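Local coordinates for EvdO1 (Micromonospora carbonacea, PDB 4XBZ), which probably acts as a non-haem, phytanoyl-CoA-dioxygenase-like oxygenase that carries out an oxidative cyclization in the biosynthesis of orthosomycin antibiotics, at residues V111-R116 / T323-H328; R107-V112 / W143-F148. One frame throughout, in Å; residues are numbered along the deposited sequence.

Contact 1: V111-R116 / T323-H328; sequences VVDKAR and TLRFAH
Asp113 OD1 accepts the backbone N-H of Leu324 at 3.1 Å, and an N-H...O angle of 159° makes the bond fairly straight, although the donor arrives from above the carboxylate plane, 63° out of it. The carboxylate reaches this amide because CG stands anti to the backbone N (chi1 -173°), which brings OD1 to the amide of Leu324 and OD2 to Arg325 CB. That second oxygen, OD2, lies 3.3 Å from Arg325 CB and accepts from a water that also pairs with Thr323 OG1, while the guanidinium of Arg325 runs on to a salt bridge with Asp91. A second water spans the backbones, donating a hydrogen bond to Leu324 O and accepting a weak one from Asp113 N.

The apolar share is small: Leu324 CD1 meets Val112 CG1 at 3.6 Å, the two side chains crossing at about a right angle, with Ala119 of helix 116-121 also against Leu324. Some 237 Å² is buried in all, so the contact is a modest one near the surface, tying a short helix to the C-terminal loop. On the loop side, Thr323 OG1 accepts from Arg325 N at 3.0 Å, the defining bond of an ST turn.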
ATOM      1  N   VAL A 111      -0.861  24.078  10.299  1.00 30.25           N
ATOM      2  CA  VAL A 111       0.434  24.740  10.285  1.00 28.13           C
ATOM      3  C   VAL A 111       0.917  24.920   8.857  1.00 31.51           C
ATOM      4  O   VAL A 111       1.806  25.726   8.600  1.00 34.61           O
ATOM      5  CB  VAL A 111       1.485  23.947  11.081  1.00 23.97           C
ATOM      6  CG1 VAL A 111       1.058  23.812  12.542  1.00 23.79           C
ATOM      7  CG2 VAL A 111       1.673  22.582  10.460  1.00 25.82           C
ATOM      8  N   VAL A 112       0.338  24.164   7.931  1.00 26.47           N
ATOM      9  CA  VAL A 112       0.675  24.310   6.520  1.00 29.66           C
ATOM     10  C   VAL A 112       0.112  25.635   5.976  1.00 28.86           C
ATOM     11  O   VAL A 112       0.724  26.297   5.143  1.00 33.79           O
ATOM     12  CB  VAL A 112       0.145  23.106   5.695  1.00 28.35           C
ATOM     13  CG1 VAL A 112      -0.272  23.530   4.289  1.00 27.96           C
ATOM     14  CG2 VAL A 112       1.175  21.975   5.672  1.00 25.21           C
ATOM     15  N   ASP A 113      -1.049  26.027   6.470  1.00 31.12           N
ATOM     16  CA  ASP A 113      -1.627  27.321   6.117  1.00 33.66           C
ATOM     17  C   ASP A 113      -0.883  28.467   6.826  1.00 36.15           C
ATOM     18  O   ASP A 113      -0.784  29.579   6.304  1.00 35.39           O
ATOM     19  CB  ASP A 113      -3.112  27.340   6.479  1.00 30.64           C
ATOM     20  CG  ASP A 113      -3.832  28.584   5.983  1.00 35.33           C
ATOM     21  OD1 ASP A 113      -3.607  28.994   4.823  1.00 33.64           O
ATOM     22  OD2 ASP A 113      -4.640  29.144   6.757  1.00 35.85           O
ATOM     23  N   LYS A 114      -0.337  28.181   8.006  1.00 33.72           N
ATOM     24  CA  LYS A 114       0.157  29.251   8.872  1.00 37.28           C
ATOM     25  C   LYS A 114       1.594  29.650   8.568  1.00 32.39           C
ATOM     26  O   LYS A 114       2.017  30.740   8.906  1.00 42.17           O
ATOM     27  CB  LYS A 114       0.017  28.846  10.347  1.00 31.74           C
ATOM     28  CG  LYS A 114      -1.432  28.796  10.828  1.00 32.42           C
ATOM     29  CD  LYS A 114      -1.557  28.246  12.248  1.00 32.32           C
ATOM     30  CE  LYS A 114      -3.011  28.313  12.730  1.00 26.77           C
ATOM     31  NZ  LYS A 114      -3.980  27.631  11.800  1.00 34.55           N
ATOM     32  N   ALA A 115       2.339  28.784   7.906  1.00 35.02           N
ATOM     33  CA  ALA A 115       3.765  29.021   7.744  1.00 30.25           C
ATOM     34  C   ALA A 115       4.271  28.481   6.415  1.00 33.38           C
ATOM     35  O   ALA A 115       4.243  27.275   6.174  1.00 32.82           O
ATOM     36  CB  ALA A 115       4.532  28.392   8.896  1.00 27.95           C
ATOM     37  N   ARG A 116       4.762  29.383   5.574  1.00 35.05           N
ATOM     38  CA  ARG A 116       5.186  29.044   4.226  1.00 33.97           C
ATOM     39  C   ARG A 116       6.257  27.935   4.160  1.00 36.45           C
ATOM     40  O   ARG A 116       6.209  27.082   3.262  1.00 33.44           O
ATOM     41  CB  ARG A 116       5.677  30.313   3.507  1.00 38.44           C
ATOM     42  CG  ARG A 116       5.902  30.132   2.003  1.00 38.62           C
ATOM     43  CD  ARG A 116       6.347  31.415   1.292  1.00 36.37           C
ATOM     44  NE  ARG A 116       6.949  31.098  -0.001  1.00 43.84           N
ATOM     45  CZ  ARG A 116       6.265  30.970  -1.132  1.00 46.97           C
ATOM     46  NH1 ARG A 116       4.954  31.149  -1.125  1.00 49.19           N
ATOM     47  NH2 ARG A 116       6.888  30.664  -2.269  1.00 44.57           N
ATOM     48  N   THR A 323      -6.888  29.533   0.264  1.00 43.66           N
ATOM     49  CA  THR A 323      -6.347  29.161   1.568  1.00 36.95           C
ATOM     50  C   THR A 323      -5.879  27.710   1.595  1.00 38.03           C
ATOM     51  O   THR A 323      -6.260  26.906   0.745  1.00 38.26           O
ATOM     52  CB  THR A 323      -7.383  29.357   2.680  1.00 39.03           C
ATOM     53  OG1 THR A 323      -6.818  28.942   3.929  1.00 37.39           O
ATOM     54  CG2 THR A 323      -8.639  28.546   2.395  1.00 34.56           C
ATOM     55  N   LEU A 324      -5.040  27.379   2.571  1.00 36.86           N
ATOM     56  CA  LEU A 324      -4.590  26.006   2.733  1.00 30.11           C
ATOM     57  C   LEU A 324      -5.273  25.361   3.929  1.00 30.01           C
ATOM     58  O   LEU A 324      -4.962  24.242   4.302  1.00 34.29           O
ATOM     59  CB  LEU A 324      -3.072  25.952   2.889  1.00 29.49           C
ATOM     60  CG  LEU A 324      -2.274  26.472   1.688  1.00 30.61           C
ATOM     61  CD1 LEU A 324      -0.806  26.168   1.840  1.00 31.79           C
ATOM     62  CD2 LEU A 324      -2.789  25.869   0.395  1.00 35.59           C
ATOM     63  N   ARG A 325      -6.212  26.069   4.535  1.00 33.13           N
ATOM     64  CA  ARG A 325      -6.840  25.561   5.745  1.00 34.19           C
ATOM     65  C   ARG A 325      -8.302  25.229   5.533  1.00 31.49           C
ATOM     66  O   ARG A 325      -9.106  26.089   5.183  1.00 30.98           O
ATOM     67  CB  ARG A 325      -6.692  26.562   6.879  1.00 30.76           C
ATOM     68  CG  ARG A 325      -7.591  26.302   8.075  1.00 30.33           C
ATOM     69  CD  ARG A 325      -7.631  27.541   8.983  1.00 29.03           C
ATOM     70  NE  ARG A 325      -8.272  27.277  10.267  1.00 26.74           N
ATOM     71  CZ  ARG A 325      -9.587  27.311  10.454  1.00 29.23           C
ATOM     72  NH1 ARG A 325     -10.392  27.583   9.432  1.00 30.38           N
ATOM     73  NH2 ARG A 325     -10.097  27.066  11.654  1.00 24.89           N
ATOM     74  N   PHE A 326      -8.629  23.963   5.765  1.00 34.12           N
ATOM     75  CA  PHE A 326      -9.981  23.462   5.599  1.00 32.89           C
ATOM     76  C   PHE A 326     -10.404  22.705   6.819  1.00 31.14           C
ATOM     77  O   PHE A 326     -10.059  21.538   6.988  1.00 35.43           O
ATOM     78  CB  PHE A 326     -10.056  22.586   4.367  1.00 30.95           C
ATOM     79  CG  PHE A 326      -9.856  23.352   3.124  1.00 35.80           C
ATOM     80  CD1 PHE A 326     -10.942  23.961   2.492  1.00 31.73           C
ATOM     81  CD2 PHE A 326      -8.582  23.535   2.617  1.00 26.85           C
ATOM     82  CE1 PHE A 326     -10.759  24.700   1.348  1.00 31.39           C
ATOM     83  CE2 PHE A 326      -8.389  24.285   1.480  1.00 30.71           C
ATOM     84  CZ  PHE A 326      -9.483  24.867   0.836  1.00 32.48           C
ATOM     85  N   ALA A 327     -11.158  23.382   7.666  1.00 30.45           N
ATOM     86  CA  ALA A 327     -11.455  22.878   8.990  1.00 34.81           C
ATOM     87  C   ALA A 327     -12.321  21.647   8.898  1.00 34.00           C
ATOM     88  O   ALA A 327     -13.406  21.685   8.325  1.00 31.89           O
ATOM     89  CB  ALA A 327     -12.126  23.948   9.839  1.00 33.13           C
ATOM     90  N   HIS A 328     -11.814  20.567   9.488  1.00 34.49           N
ATOM     91  CA  HIS A 328     -12.432  19.243   9.459  1.00 34.32           C
ATOM     92  C   HIS A 328     -13.930  19.244   9.787  1.00 31.37           C
ATOM     93  O   HIS A 328     -14.708  18.531   9.152  1.00 30.91           O
ATOM     94  CB  HIS A 328     -11.681  18.310  10.428  1.00 30.59           C
ATOM     95  CG  HIS A 328     -10.232  18.120  10.081  1.00 31.42           C
ATOM     96  ND1 HIS A 328      -9.818  17.405   8.975  1.00 27.35           N
ATOM     97  CD2 HIS A 328      -9.104  18.573  10.682  1.00 25.82           C
ATOM     98  CE1 HIS A 328      -8.497  17.424   8.911  1.00 30.39           C
ATOM     99  NE2 HIS A 328      -8.039  18.126   9.934  1.00 29.85           N
TER
HETATM  100  O   HOH W   1      -3.390  23.759   6.803  1.00 27.40           O
HETATM  101  O   HOH W   2      -5.430  31.484   5.082  1.00 38.28           O

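Contact 2: R107-V112 / W143-F148; sequences RIEYVV and WDSMVF
Arg107 to Glu109 pair antiparallel with Ser145 to Val147, joining two neighbouring strands of the larger sheet of the double-stranded beta-helix fold; the short segments run at 152° to each other. Ile108 and Met146 form the hydrogen-bonded pair, each N-H meeting the other's carbonyl oxygen at 3.0 Å and in the carbonyl plane. Arg107-Val147 and Glu109-Ser145 are the non-hydrogen-bonded pairs on either side. Past the strand end, Tyr110 N still bonds Asp144 O, with the donor tilted from the carbonyl plane.

Charged and polar groups gather on the face of Arg107, Glu109 and Ser145. Arg107 NE makes a salt bridge with Glu109 OE2 at 2.6 Å, and the bend of Glu109 at chi2 (-84°) folds its carboxylate back to that partner. Ser145 OG sits 3.0 Å above the guanidinium plane, over its centre, where the angle is too poor for a hydrogen bond. A leucine in place of Arg107 would probably leave the Glu109 carboxylate without its charged mate and uncover Ser145 OG. Arg107 NH1 also hydrogen-bonds a glycerol, probably from the crystallisation liquor, and the side chain comes within about 7 Å of the nickel ion held by His160, Asp162 and His244. Glu109 OE1 and Asp144 N share a water.

Apolar contacts gather on the face of Ile108 and Met146, where the neighbouring Phe148 and Val111 join them: Ile108 CD1 packs on Phe148 CE1 at 4.0 Å, and Val111 CG1 on Met146 CB at 3.9 Å. Helix 66-86 covers this side through Leu79 and Ile80.

From strand 139-147, Asp144 reaches the first turn of helix 111-114: its CG lies between its own backbone N and carbonyl carbon, and OD1 accepts Val112 N at 3.0 Å from 37° above the carboxylate plane.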
ATOM      1  N   ARG A 107      -0.457  21.646  20.820  1.00 30.49           N
ATOM      2  CA  ARG A 107      -0.654  21.358  19.405  1.00 30.31           C
ATOM      3  C   ARG A 107      -1.260  22.535  18.665  1.00 26.59           C
ATOM      4  O   ARG A 107      -2.225  23.154  19.123  1.00 32.02           O
ATOM      5  CB  ARG A 107      -1.535  20.113  19.237  1.00 33.11           C
ATOM      6  CG  ARG A 107      -1.762  19.639  17.801  1.00 30.06           C
ATOM      7  CD  ARG A 107      -2.676  18.409  17.799  1.00 29.08           C
ATOM      8  NE  ARG A 107      -3.253  18.114  16.483  1.00 35.86           N
ATOM      9  CZ  ARG A 107      -3.183  16.930  15.863  1.00 38.07           C
ATOM     10  NH1 ARG A 107      -2.534  15.912  16.427  1.00 35.83           N
ATOM     11  NH2 ARG A 107      -3.745  16.762  14.664  1.00 29.57           N
ATOM     12  N   ILE A 108      -0.688  22.832  17.506  1.00 26.95           N
ATOM     13  CA  ILE A 108      -1.225  23.851  16.606  1.00 31.95           C
ATOM     14  C   ILE A 108      -1.720  23.183  15.300  1.00 28.08           C
ATOM     15  O   ILE A 108      -0.981  22.443  14.664  1.00 26.21           O
ATOM     16  CB  ILE A 108      -0.154  24.941  16.313  1.00 25.63           C
ATOM     17  CG1 ILE A 108       0.209  25.674  17.603  1.00 26.92           C
ATOM     18  CG2 ILE A 108      -0.635  25.936  15.279  1.00 20.82           C
ATOM     19  CD1 ILE A 108       1.532  26.368  17.554  1.00 26.47           C
ATOM     20  N   GLU A 109      -2.974  23.437  14.915  1.00 35.39           N
ATOM     21  CA  GLU A 109      -3.530  22.861  13.679  1.00 30.70           C
ATOM     22  C   GLU A 109      -3.382  23.781  12.481  1.00 29.59           C
ATOM     23  O   GLU A 109      -3.391  25.013  12.621  1.00 31.88           O
ATOM     24  CB  GLU A 109      -5.014  22.524  13.833  1.00 33.99           C
ATOM     25  CG  GLU A 109      -5.339  21.525  14.928  1.00 45.16           C
ATOM     26  CD  GLU A 109      -5.187  20.076  14.512  1.00 35.26           C
ATOM     27  OE1 GLU A 109      -4.965  19.780  13.315  1.00 32.17           O
ATOM     28  OE2 GLU A 109      -5.301  19.225  15.414  1.00 42.19           O
ATOM     29  N   TYR A 110      -3.289  23.157  11.306  1.00 28.30           N
ATOM     30  CA  TYR A 110      -3.242  23.846  10.015  1.00 28.40           C
ATOM     31  C   TYR A 110      -1.981  24.696   9.929  1.00 31.95           C
ATOM     32  O   TYR A 110      -2.018  25.865   9.536  1.00 33.90           O
ATOM     33  CB  TYR A 110      -4.510  24.686   9.792  1.00 26.11           C
ATOM     34  CG  TYR A 110      -5.762  23.917  10.124  1.00 25.30           C
ATOM     35  CD1 TYR A 110      -6.120  22.795   9.377  1.00 30.99           C
ATOM     36  CD2 TYR A 110      -6.565  24.279  11.199  1.00 25.85           C
ATOM     37  CE1 TYR A 110      -7.258  22.057   9.685  1.00 29.57           C
ATOM     38  CE2 TYR A 110      -7.709  23.553  11.521  1.00 29.31           C
ATOM     39  CZ  TYR A 110      -8.048  22.434  10.756  1.00 32.22           C
ATOM     40  OH  TYR A 110      -9.174  21.695  11.052  1.00 27.45           O
ATOM     41  N   VAL A 111      -0.861  24.078  10.299  1.00 30.25           N
ATOM     42  CA  VAL A 111       0.434  24.740  10.285  1.00 28.13           C
ATOM     43  C   VAL A 111       0.917  24.920   8.857  1.00 31.51           C
ATOM     44  O   VAL A 111       1.806  25.726   8.600  1.00 34.61           O
ATOM     45  CB  VAL A 111       1.485  23.947  11.081  1.00 23.97           C
ATOM     46  CG1 VAL A 111       1.058  23.812  12.542  1.00 23.79           C
ATOM     47  CG2 VAL A 111       1.673  22.582  10.460  1.00 25.82           C
ATOM     48  N   VAL A 112       0.338  24.164   7.931  1.00 26.47           N
ATOM     49  CA  VAL A 112       0.675  24.310   6.520  1.00 29.66           C
ATOM     50  C   VAL A 112       0.112  25.635   5.976  1.00 28.86           C
ATOM     51  O   VAL A 112       0.724  26.297   5.143  1.00 33.79           O
ATOM     52  CB  VAL A 112       0.145  23.106   5.695  1.00 28.35           C
ATOM     53  CG1 VAL A 112      -0.272  23.530   4.289  1.00 27.96           C
ATOM     54  CG2 VAL A 112       1.175  21.975   5.672  1.00 25.21           C
ATOM     55  N   TRP A 143      -5.223  15.644   7.948  1.00 26.30           N
ATOM     56  CA  TRP A 143      -4.740  16.390   9.089  1.00 23.18           C
ATOM     57  C   TRP A 143      -3.325  16.884   8.841  1.00 25.18           C
ATOM     58  O   TRP A 143      -2.496  16.167   8.269  1.00 27.77           O
ATOM     59  CB  TRP A 143      -4.806  15.530  10.365  1.00 23.59           C
ATOM     60  CG  TRP A 143      -6.195  15.473  10.977  1.00 28.48           C
ATOM     61  CD1 TRP A 143      -6.673  16.243  12.019  1.00 29.89           C
ATOM     62  CD2 TRP A 143      -7.290  14.628  10.578  1.00 27.07           C
ATOM     63  NE1 TRP A 143      -7.986  15.921  12.284  1.00 26.31           N
ATOM     64  CE2 TRP A 143      -8.387  14.936  11.418  1.00 30.34           C
ATOM     65  CE3 TRP A 143      -7.446  13.636   9.602  1.00 29.66           C
ATOM     66  CZ2 TRP A 143      -9.618  14.285  11.308  1.00 31.37           C
ATOM     67  CZ3 TRP A 143      -8.676  12.992   9.490  1.00 30.54           C
ATOM     68  CH2 TRP A 143      -9.746  13.320  10.338  1.00 29.25           C
ATOM     69  N   ASP A 144      -3.061  18.126   9.241  1.00 23.65           N
ATOM     70  CA  ASP A 144      -1.701  18.655   9.274  1.00 24.88           C
ATOM     71  C   ASP A 144      -1.551  19.516  10.534  1.00 26.69           C
ATOM     72  O   ASP A 144      -2.394  20.363  10.836  1.00 29.92           O
ATOM     73  CB  ASP A 144      -1.359  19.435   7.985  1.00 25.23           C
ATOM     74  CG  ASP A 144      -1.911  20.874   7.968  1.00 31.18           C
ATOM     75  OD1 ASP A 144      -1.264  21.765   8.562  1.00 32.73           O
ATOM     76  OD2 ASP A 144      -2.970  21.125   7.335  1.00 29.07           O
ATOM     77  N   SER A 145      -0.486  19.285  11.288  1.00 27.28           N
ATOM     78  CA  SER A 145      -0.343  19.954  12.581  1.00 30.39           C
ATOM     79  C   SER A 145       1.076  19.872  13.108  1.00 26.16           C
ATOM     80  O   SER A 145       1.894  19.127  12.585  1.00 26.12           O
ATOM     81  CB  SER A 145      -1.300  19.337  13.612  1.00 29.78           C
ATOM     82  OG  SER A 145      -1.037  17.953  13.796  1.00 26.59           O
ATOM     83  N   MET A 146       1.360  20.643  14.150  1.00 28.24           N
ATOM     84  CA  MET A 146       2.589  20.460  14.883  1.00 24.50           C
ATOM     85  C   MET A 146       2.258  20.117  16.319  1.00 29.26           C
ATOM     86  O   MET A 146       1.380  20.738  16.934  1.00 29.24           O
ATOM     87  CB  MET A 146       3.470  21.693  14.811  1.00 23.20           C
ATOM     88  CG  MET A 146       4.858  21.457  15.378  1.00 27.66           C
ATOM     89  SD  MET A 146       5.898  22.918  15.234  1.00 33.84           S
ATOM     90  CE  MET A 146       4.978  24.057  16.254  1.00 27.86           C
ATOM     91  N   VAL A 147       2.944  19.099  16.836  1.00 29.07           N
ATOM     92  CA  VAL A 147       2.812  18.694  18.232  1.00 26.71           C
ATOM     93  C   VAL A 147       4.141  18.899  18.941  1.00 29.40           C
ATOM     94  O   VAL A 147       5.213  18.658  18.372  1.00 28.33           O
ATOM     95  CB  VAL A 147       2.365  17.226  18.370  1.00 28.55           C
ATOM     96  CG1 VAL A 147       2.224  16.833  19.840  1.00 25.86           C
ATOM     97  CG2 VAL A 147       1.047  16.997  17.640  1.00 30.94           C
ATOM     98  N   PHE A 148       4.065  19.349  20.188  1.00 30.18           N
ATOM     99  CA  PHE A 148       5.254  19.658  20.984  1.00 31.31           C
ATOM    100  C   PHE A 148       4.865  19.527  22.441  1.00 34.49           C
ATOM    101  O   PHE A 148       3.712  19.768  22.796  1.00 31.76           O
ATOM    102  CB  PHE A 148       5.762  21.067  20.677  1.00 30.27           C
ATOM    103  CG  PHE A 148       4.668  22.099  20.677  1.00 33.23           C
ATOM    104  CD1 PHE A 148       3.861  22.275  19.555  1.00 30.60           C
ATOM    105  CD2 PHE A 148       4.411  22.854  21.812  1.00 28.44           C
ATOM    106  CE1 PHE A 148       2.821  23.202  19.559  1.00 28.79           C
ATOM    107  CE2 PHE A 148       3.380  23.780  21.823  1.00 32.17           C
ATOM    108  CZ  PHE A 148       2.580  23.952  20.695  1.00 33.70           C
TER
HETATM  109  O   HOH W   3      -5.745  19.399  10.300  1.00 30.46           O

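Contacts 1 and 2 lie with centres 9 Å apart and share Val111 and Val112 of helix 111-114, which follows strand 105-109 almost at once. Along the chain, 107-112 runs into 111-116, then comes 143-148, largely on strand 139-147; the loop segment 323-328 follows only some 200 residues after the helix. Contact 2 is buried sheet pairing (8 of 12 touching residues buried), whereas contact 1 attaches the C-terminal loop nearer the surface. They also touch directly: Lys114 NZ is 2.8 Å from Glu109 O, a probable hydrogen bond, and the His328 and Trp143 rings stack. Helix 111-114 therefore links the loop 323-328 to strands 105-109 and 139-147, inner neighbours in the eight-stranded sheet.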